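Local atomic coordinates of enoyl-CoA hydratase subunit I (Geobacillus kaustophilus, PDB entry 2PBP), a protein that probably catalyses the reversible addition of water to the double bond of enoyl-CoA thioesters, as enoyl-CoA hydratases of the crotonase family do in beta-oxidation. Residues V94-M98 with L205-E210; S237-G243 with R254-K258. One frame throughout, in Å; residues are numbered along the deposited sequence.

Contact 1: residues V94-M98 with L205-E210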
ATOM      1  N   VAL A  94      -5.118  14.107 -10.573  1.00 10.46           N
ATOM      2  CA  VAL A  94      -3.857  14.432 -11.238  1.00 11.13           C
ATOM      3  C   VAL A  94      -3.048  13.136 -11.283  1.00  8.95           C
ATOM      4  O   VAL A  94      -2.874  12.472 -10.262  1.00  9.92           O
ATOM      5  CB  VAL A  94      -3.092  15.517 -10.456  1.00 13.39           C
ATOM      6  CG1 VAL A  94      -1.686  15.695 -11.023  1.00 13.93           C
ATOM      7  CG2 VAL A  94      -3.859  16.830 -10.535  1.00 12.98           C
ATOM      8  N   LYS A  95      -2.565  12.765 -12.465  1.00  8.82           N
ATOM      9  CA  LYS A  95      -1.822  11.515 -12.604  1.00  8.19           C
ATOM     10  C   LYS A  95      -0.325  11.593 -12.355  1.00  7.28           C
ATOM     11  O   LYS A  95       0.290  10.603 -11.957  1.00  9.08           O
ATOM     12  CB  LYS A  95      -2.085  10.908 -13.985  1.00 10.69           C
ATOM     13  CG  LYS A  95      -3.518  10.425 -14.155  1.00 10.75           C
ATOM     14  CD  LYS A  95      -3.716   9.697 -15.469  1.00 13.70           C
ATOM     15  CE  LYS A  95      -5.147   9.211 -15.617  1.00 12.44           C
ATOM     16  NZ  LYS A  95      -5.527   8.259 -14.539  1.00 12.81           N
ATOM     17  N   THR A  96       0.258  12.761 -12.582  1.00  6.76           N
ATOM     18  CA  THR A  96       1.692  12.944 -12.380  1.00  7.22           C
ATOM     19  C   THR A  96       2.025  12.909 -10.889  1.00  6.65           C
ATOM     20  O   THR A  96       1.245  13.379 -10.063  1.00  5.70           O
ATOM     21  CB  THR A  96       2.155  14.296 -12.960  1.00  9.10           C
ATOM     22  OG1 THR A  96       1.859  14.336 -14.364  1.00 10.48           O
ATOM     23  CG2 THR A  96       3.648  14.486 -12.756  1.00  6.27           C
ATOM     24  N   PRO A  97       3.179  12.325 -10.523  1.00  6.11           N
ATOM     25  CA  PRO A  97       3.554  12.270  -9.108  1.00  7.65           C
ATOM     26  C   PRO A  97       3.571  13.669  -8.492  1.00  8.37           C
ATOM     27  O   PRO A  97       4.110  14.614  -9.078  1.00  6.86           O
ATOM     28  CB  PRO A  97       4.941  11.631  -9.149  1.00  6.83           C
ATOM     29  CG  PRO A  97       4.813  10.668 -10.288  1.00  8.95           C
ATOM     30  CD  PRO A  97       4.095  11.505 -11.339  1.00  6.59           C
ATOM     31  N   MET A  98       2.969  13.794  -7.313  1.00  8.38           N
ATOM     32  CA  MET A  98       2.905  15.069  -6.608  1.00  9.61           C
ATOM     33  C   MET A  98       3.423  14.959  -5.185  1.00  8.01           C
ATOM     34  O   MET A  98       3.027  14.068  -4.431  1.00  8.23           O
ATOM     35  CB  MET A  98       1.470  15.593  -6.557  1.00 12.23           C
ATOM     36  CG  MET A  98       1.025  16.351  -7.785  1.00 19.11           C
ATOM     37  SD  MET A  98      -0.032  17.725  -7.287  1.00 22.20           S
ATOM     38  CE  MET A  98      -1.403  16.827  -6.547  1.00 19.43           C
ATOM     39  N   LEU A 205       5.719   4.983 -12.795  1.00  4.54           N
ATOM     40  CA  LEU A 205       5.259   5.752 -11.636  1.00  4.50           C
ATOM     41  C   LEU A 205       3.779   6.121 -11.777  1.00  5.11           C
ATOM     42  O   LEU A 205       3.016   6.072 -10.812  1.00  4.80           O
ATOM     43  CB  LEU A 205       6.083   7.034 -11.457  1.00  4.50           C
ATOM     44  CG  LEU A 205       7.585   6.905 -11.189  1.00  4.76           C
ATOM     45  CD1 LEU A 205       8.099   8.215 -10.592  1.00  4.52           C
ATOM     46  CD2 LEU A 205       7.859   5.756 -10.235  1.00  4.93           C
ATOM     47  N   ARG A 206       3.384   6.477 -12.994  1.00  3.78           N
ATOM     48  CA  ARG A 206       2.014   6.866 -13.303  1.00  5.96           C
ATOM     49  C   ARG A 206       1.024   5.724 -13.080  1.00  7.48           C
ATOM     50  O   ARG A 206       0.011   5.894 -12.396  1.00  4.29           O
ATOM     51  CB  ARG A 206       1.943   7.334 -14.759  1.00  6.32           C
ATOM     52  CG  ARG A 206       0.573   7.774 -15.275  1.00  7.47           C
ATOM     53  CD  ARG A 206       0.666   7.910 -16.794  1.00  9.19           C
ATOM     54  NE  ARG A 206      -0.546   8.384 -17.460  1.00  7.23           N
ATOM     55  CZ  ARG A 206      -0.903   9.661 -17.557  1.00  8.77           C
ATOM     56  NH1 ARG A 206      -0.146  10.609 -17.020  1.00  7.66           N
ATOM     57  NH2 ARG A 206      -1.995   9.995 -18.238  1.00  8.91           N
ATOM     58  N   LEU A 207       1.319   4.563 -13.654  1.00  5.86           N
ATOM     59  CA  LEU A 207       0.433   3.411 -13.522  1.00  5.93           C
ATOM     60  C   LEU A 207       0.447   2.789 -12.127  1.00  5.51           C
ATOM     61  O   LEU A 207      -0.542   2.192 -11.700  1.00  3.90           O
ATOM     62  CB  LEU A 207       0.759   2.369 -14.598  1.00  5.67           C
ATOM     63  CG  LEU A 207       0.048   2.630 -15.939  1.00  8.61           C
ATOM     64  CD1 LEU A 207       0.295   4.065 -16.398  1.00  8.18           C
ATOM     65  CD2 LEU A 207       0.529   1.637 -16.990  1.00  7.42           C
ATOM     66  N   ILE A 208       1.565   2.920 -11.418  1.00  3.78           N
ATOM     67  CA  ILE A 208       1.641   2.399 -10.056  1.00  6.27           C
ATOM     68  C   ILE A 208       0.722   3.261  -9.196  1.00  6.18           C
ATOM     69  O   ILE A 208      -0.034   2.756  -8.359  1.00  3.65           O
ATOM     70  CB  ILE A 208       3.085   2.478  -9.482  1.00  6.67           C
ATOM     71  CG1 ILE A 208       3.918   1.300  -9.996  1.00 10.65           C
ATOM     72  CG2 ILE A 208       3.036   2.495  -7.953  1.00  4.96           C
ATOM     73  CD1 ILE A 208       3.439  -0.129  -9.625  1.00 13.93           C
ATOM     74  N   LYS A 209       0.801   4.570  -9.408  1.00  6.21           N
ATOM     75  CA  LYS A 209      -0.023   5.509  -8.664  1.00  5.59           C
ATOM     76  C   LYS A 209      -1.505   5.214  -8.905  1.00  6.04           C
ATOM     77  O   LYS A 209      -2.303   5.234  -7.967  1.00  5.48           O
ATOM     78  CB  LYS A 209       0.314   6.947  -9.077  1.00  6.35           C
ATOM     79  CG  LYS A 209      -0.589   7.997  -8.451  1.00  8.82           C
ATOM     80  CD  LYS A 209      -0.104   9.409  -8.760  1.00  5.45           C
ATOM     81  CE  LYS A 209      -1.153  10.431  -8.358  1.00  9.14           C
ATOM     82  NZ  LYS A 209      -0.665  11.834  -8.511  1.00  6.33           N
ATOM     83  N   GLU A 210      -1.874   4.940 -10.156  1.00  4.34           N
ATOM     84  CA  GLU A 210      -3.269   4.635 -10.469  1.00  6.10           C
ATOM     85  C   GLU A 210      -3.717   3.392  -9.714  1.00  4.61           C
ATOM     86  O   GLU A 210      -4.819   3.349  -9.167  1.00  6.18           O
ATOM     87  CB  GLU A 210      -3.465   4.378 -11.963  1.00  7.71           C
ATOM     88  CG  GLU A 210      -3.195   5.553 -12.867  1.00 12.01           C
ATOM     89  CD  GLU A 210      -3.589   5.249 -14.300  1.00 18.01           C
ATOM     90  OE1 GLU A 210      -3.334   4.111 -14.749  1.00 17.20           O
ATOM     91  OE2 GLU A 210      -4.146   6.142 -14.972  1.00 20.55           O
TER
HETATM   92  O   HOH W   1      -1.370   8.256 -11.914  1.00  5.89           O
HETATM   93  O   HOH W   2       1.933  11.025 -15.173  1.00 11.54           O

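Contact 2: residues S237-G243 with R254-K258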
ATOM      1  N   SER A 237       5.654  -0.381 -23.550  1.00  6.98           N
ATOM      2  CA  SER A 237       6.571   0.754 -23.505  1.00  7.75           C
ATOM      3  C   SER A 237       8.004   0.403 -23.871  1.00  5.68           C
ATOM      4  O   SER A 237       8.472  -0.719 -23.641  1.00  5.52           O
ATOM      5  CB  SER A 237       6.562   1.399 -22.113  1.00  6.07           C
ATOM      6  OG  SER A 237       7.212   0.581 -21.150  1.00  6.59           O
ATOM      7  N   GLU A 238       8.696   1.373 -24.454  1.00  4.90           N
ATOM      8  CA  GLU A 238      10.090   1.191 -24.819  1.00  7.76           C
ATOM      9  C   GLU A 238      10.896   1.193 -23.522  1.00  5.34           C
ATOM     10  O   GLU A 238      11.931   0.534 -23.425  1.00  5.96           O
ATOM     11  CB  GLU A 238      10.547   2.327 -25.739  1.00  9.20           C
ATOM     12  CG  GLU A 238       9.861   2.300 -27.100  1.00 16.65           C
ATOM     13  CD  GLU A 238      10.138   3.540 -27.926  1.00 25.60           C
ATOM     14  OE1 GLU A 238      11.326   3.888 -28.097  1.00 29.33           O
ATOM     15  OE2 GLU A 238       9.166   4.161 -28.407  1.00 30.30           O
ATOM     16  N   ASP A 239      10.403   1.919 -22.519  1.00  5.57           N
ATOM     17  CA  ASP A 239      11.089   1.987 -21.230  1.00  6.95           C
ATOM     18  C   ASP A 239      11.196   0.614 -20.573  1.00  6.70           C
ATOM     19  O   ASP A 239      12.151   0.343 -19.845  1.00  8.96           O
ATOM     20  CB  ASP A 239      10.374   2.955 -20.277  1.00  4.95           C
ATOM     21  CG  ASP A 239      10.752   4.406 -20.521  1.00  4.91           C
ATOM     22  OD1 ASP A 239      11.695   4.658 -21.301  1.00  6.66           O
ATOM     23  OD2 ASP A 239      10.116   5.298 -19.920  1.00  6.82           O
ATOM     24  N   GLN A 240      10.215  -0.251 -20.812  1.00  6.06           N
ATOM     25  CA  GLN A 240      10.266  -1.590 -20.237  1.00  6.43           C
ATOM     26  C   GLN A 240      11.435  -2.344 -20.869  1.00  6.24           C
ATOM     27  O   GLN A 240      12.180  -3.047 -20.186  1.00  7.28           O
ATOM     28  CB  GLN A 240       8.945  -2.324 -20.482  1.00  6.72           C
ATOM     29  CG  GLN A 240       8.993  -3.822 -20.231  1.00  7.80           C
ATOM     30  CD  GLN A 240       9.245  -4.599 -21.506  1.00  9.81           C
ATOM     31  OE1 GLN A 240       8.542  -4.415 -22.496  1.00 10.48           O
ATOM     32  NE2 GLN A 240      10.240  -5.480 -21.485  1.00  9.90           N
ATOM     33  N   LYS A 241      11.596  -2.193 -22.179  1.00  6.38           N
ATOM     34  CA  LYS A 241      12.701  -2.843 -22.876  1.00  6.60           C
ATOM     35  C   LYS A 241      14.034  -2.287 -22.371  1.00  7.04           C
ATOM     36  O   LYS A 241      14.973  -3.042 -22.116  1.00  7.06           O
ATOM     37  CB  LYS A 241      12.583  -2.619 -24.385  1.00  8.77           C
ATOM     38  CG  LYS A 241      11.488  -3.442 -25.046  1.00 16.25           C
ATOM     39  CD  LYS A 241      11.467  -3.208 -26.548  1.00 22.15           C
ATOM     40  CE  LYS A 241      10.580  -4.215 -27.259  1.00 27.18           C
ATOM     41  NZ  LYS A 241       9.165  -4.148 -26.815  1.00 30.36           N
ATOM     42  N   GLU A 242      14.105  -0.966 -22.229  1.00  7.99           N
ATOM     43  CA  GLU A 242      15.313  -0.290 -21.750  1.00  8.42           C
ATOM     44  C   GLU A 242      15.675  -0.728 -20.331  1.00  9.55           C
ATOM     45  O   GLU A 242      16.836  -1.035 -20.043  1.00  8.17           O
ATOM     46  CB  GLU A 242      15.104   1.231 -21.802  1.00  9.19           C
ATOM     47  CG  GLU A 242      16.088   2.086 -20.991  1.00  8.24           C
ATOM     48  CD  GLU A 242      17.538   1.953 -21.428  1.00 11.94           C
ATOM     49  OE1 GLU A 242      17.806   1.397 -22.517  1.00  8.10           O
ATOM     50  OE2 GLU A 242      18.415   2.421 -20.674  1.00 10.13           O
ATOM     51  N   GLY A 243      14.678  -0.765 -19.452  1.00  7.59           N
ATOM     52  CA  GLY A 243      14.927  -1.165 -18.078  1.00  7.29           C
ATOM     53  C   GLY A 243      15.528  -2.554 -17.953  1.00  9.16           C
ATOM     54  O   GLY A 243      16.463  -2.772 -17.182  1.00  8.56           O
ATOM     55  N   ARG A 254      18.008   4.454 -18.765  1.00  8.44           N
ATOM     56  CA  ARG A 254      17.779   5.827 -19.197  1.00  8.40           C
ATOM     57  C   ARG A 254      16.348   5.913 -19.726  1.00  8.01           C
ATOM     58  O   ARG A 254      16.110   5.841 -20.929  1.00 10.07           O
ATOM     59  CB  ARG A 254      18.783   6.195 -20.297  1.00  9.16           C
ATOM     60  CG  ARG A 254      20.244   5.971 -19.901  1.00 11.28           C
ATOM     61  CD  ARG A 254      20.643   6.851 -18.721  1.00 12.79           C
ATOM     62  NE  ARG A 254      21.990   6.554 -18.234  1.00 11.78           N
ATOM     63  CZ  ARG A 254      22.585   7.202 -17.235  1.00 16.33           C
ATOM     64  NH1 ARG A 254      21.954   8.188 -16.610  1.00 16.67           N
ATOM     65  NH2 ARG A 254      23.811   6.862 -16.858  1.00 17.09           N
ATOM     66  N   PHE A 255      15.396   6.061 -18.812  1.00  8.08           N
ATOM     67  CA  PHE A 255      13.986   6.117 -19.181  1.00  6.31           C
ATOM     68  C   PHE A 255      13.591   7.408 -19.888  1.00  8.79           C
ATOM     69  O   PHE A 255      14.040   8.493 -19.520  1.00  8.57           O
ATOM     70  CB  PHE A 255      13.136   5.893 -17.933  1.00  7.29           C
ATOM     71  CG  PHE A 255      13.423   4.582 -17.244  1.00  6.92           C
ATOM     72  CD1 PHE A 255      13.184   3.376 -17.895  1.00  7.56           C
ATOM     73  CD2 PHE A 255      13.956   4.556 -15.959  1.00  7.54           C
ATOM     74  CE1 PHE A 255      13.471   2.155 -17.276  1.00  7.98           C
ATOM     75  CE2 PHE A 255      14.249   3.341 -15.329  1.00  9.50           C
ATOM     76  CZ  PHE A 255      14.005   2.139 -15.990  1.00  6.69           C
ATOM     77  N   GLN A 256      12.738   7.278 -20.903  1.00  6.01           N
ATOM     78  CA  GLN A 256      12.302   8.427 -21.688  1.00  8.21           C
ATOM     79  C   GLN A 256      10.799   8.704 -21.625  1.00  8.96           C
ATOM     80  O   GLN A 256      10.307   9.616 -22.284  1.00 11.42           O
ATOM     81  CB  GLN A 256      12.731   8.235 -23.147  1.00  9.23           C
ATOM     82  CG  GLN A 256      14.235   8.027 -23.305  1.00 16.30           C
ATOM     83  CD  GLN A 256      14.706   8.173 -24.741  1.00 22.19           C
ATOM     84  OE1 GLN A 256      14.487   9.204 -25.373  1.00 26.06           O
ATOM     85  NE2 GLN A 256      15.366   7.142 -25.258  1.00 24.72           N
ATOM     86  N   GLY A 257      10.071   7.918 -20.839  1.00  9.02           N
ATOM     87  CA  GLY A 257       8.640   8.129 -20.719  1.00  8.63           C
ATOM     88  C   GLY A 257       7.843   7.683 -21.930  1.00  8.68           C
ATOM     89  O   GLY A 257       6.836   8.300 -22.277  1.00  9.49           O
ATOM     90  N   LYS A 258       8.296   6.613 -22.577  1.00  8.65           N
ATOM     91  CA  LYS A 258       7.614   6.069 -23.749  1.00  7.88           C
ATOM     92  C   LYS A 258       7.839   4.561 -23.806  1.00  8.48           C
ATOM     93  O   LYS A 258       8.584   4.049 -22.943  1.00 13.93           O
ATOM     94  CB  LYS A 258       8.145   6.723 -25.028  1.00 10.60           C
ATOM     95  CG  LYS A 258       9.620   6.473 -25.293  1.00 14.47           C
ATOM     96  CD  LYS A 258      10.105   7.271 -26.492  1.00 17.30           C
ATOM     97  CE  LYS A 258      11.585   7.042 -26.757  1.00 19.33           C
ATOM     98  NZ  LYS A 258      12.081   7.911 -27.863  1.00 18.44           N
TER

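Contact 1: residues V94-M98 with L205-E210
Lys209 is fully extended, its CG turned opposite the main-chain nitrogen (chi1 174°), and reaches straight out of helix 202-217 to the backbone of Val94 and Thr96, in the loop that leads into strand 98-102 of the crotonase fold. Its ammonium donates to two carbonyls, NZ lying 2.9 Å from Val94 O and 2.9 Å from Thr96 O, and it comes from above both carbonyl planes, 54° out of that of Thr96. NZ also forms a salt bridge to Asp118, whose carboxylate accepts from the Met98 amide as well and probably balances the buried charge. A long side chain ending in three N-H donors suits this place, since it spans from the helix and serves the two carbonyls and the acid together.

Lys95 goes the other way, over the helix surface. Bending at chi4 (-61°) turns its NZ to Glu210, where a salt bridge 2.6 Å long joins NZ to OE2 on the anti side of the carboxylate. On the way its methylene CD lies against one face of the Arg206 guanidinium, 3.3 Å from NH2, so aliphatic carbon rather than like charge meets the arginine. Pro97 CG touches Leu205 CB at 4.0 Å, and Trp161 of the second subunit packs on Pro97 and Lys209. Between the backbones, one water donates to Lys95 O at 2.9 Å and to Arg206 O at 2.8 Å.

Contact 2: residues S237-G243 with R254-K258
Phe255 lays its CB and CD1 against the side chain of Asp239, with CD1 3.7 Å from Asp239 CB, where the C-terminal tail of this crotonase-family chain folds back along the first turns of helix 238-248. Past that aspartate the ring reaches the helix backbone: CE1 meets Asp239 O edge-on, near the ring plane, and lies 3.7 Å from Gly243 CA. Gly243, with no side chain, lets the ring come this near the helix. Pro201 and Pro202 also pack on Phe255, as does Asn134 of the second subunit.

Asp239 holds the tail by its backbone amides. Gln256 N donates almost straight to OD1 (2.8 Å, 172°), and Gly257 N reaches OD2 at 2.8 Å along a more bent path; both arrive on syn sides of the carboxylate, so its two oxygens share the work. The positive phi of Gly257 (74°), readily adopted by glycine, is consistent with the turn by which the tail curls round this acid. Replacing Asp239 by an alanine would probably leave the amides of Gln256 and Gly257 without their acceptors and this part of the tail freer to move.

In return, Asp239 N donates to Lys258 O at the helix start, where Ser237 is the N-cap and its OG accepts from Gln240 N and also bonds to Leu234 O. One turn on, Glu242 bends at chi2 (61°), and its OE2, also salt-bridged to Arg251, accepts from Arg254 N at 2.8 Å.

How the contacts relate
Contact 1 is largely buried, whereas contact 2 mixes buried with exposed residues: the centre of contact 1 is about 11 Å from that of the chain, the centre of contact 2 about 26 Å. They share no element directly, yet helix 202-217 serves both: it supplies residues 205-210 to contact 1, and Pro202 at its start packs on Asp239 and Phe255. Their main polar grips run in opposite senses. In the core a lysine donates to backbone carbonyls, its charge probably balanced by an acid; near the surface, acids accept from backbone amides of the chain's end. Contact 1 joins elements distant in sequence, contact 2 neighbours in it. Both touch the second subunit, their centres about 16 Å apart.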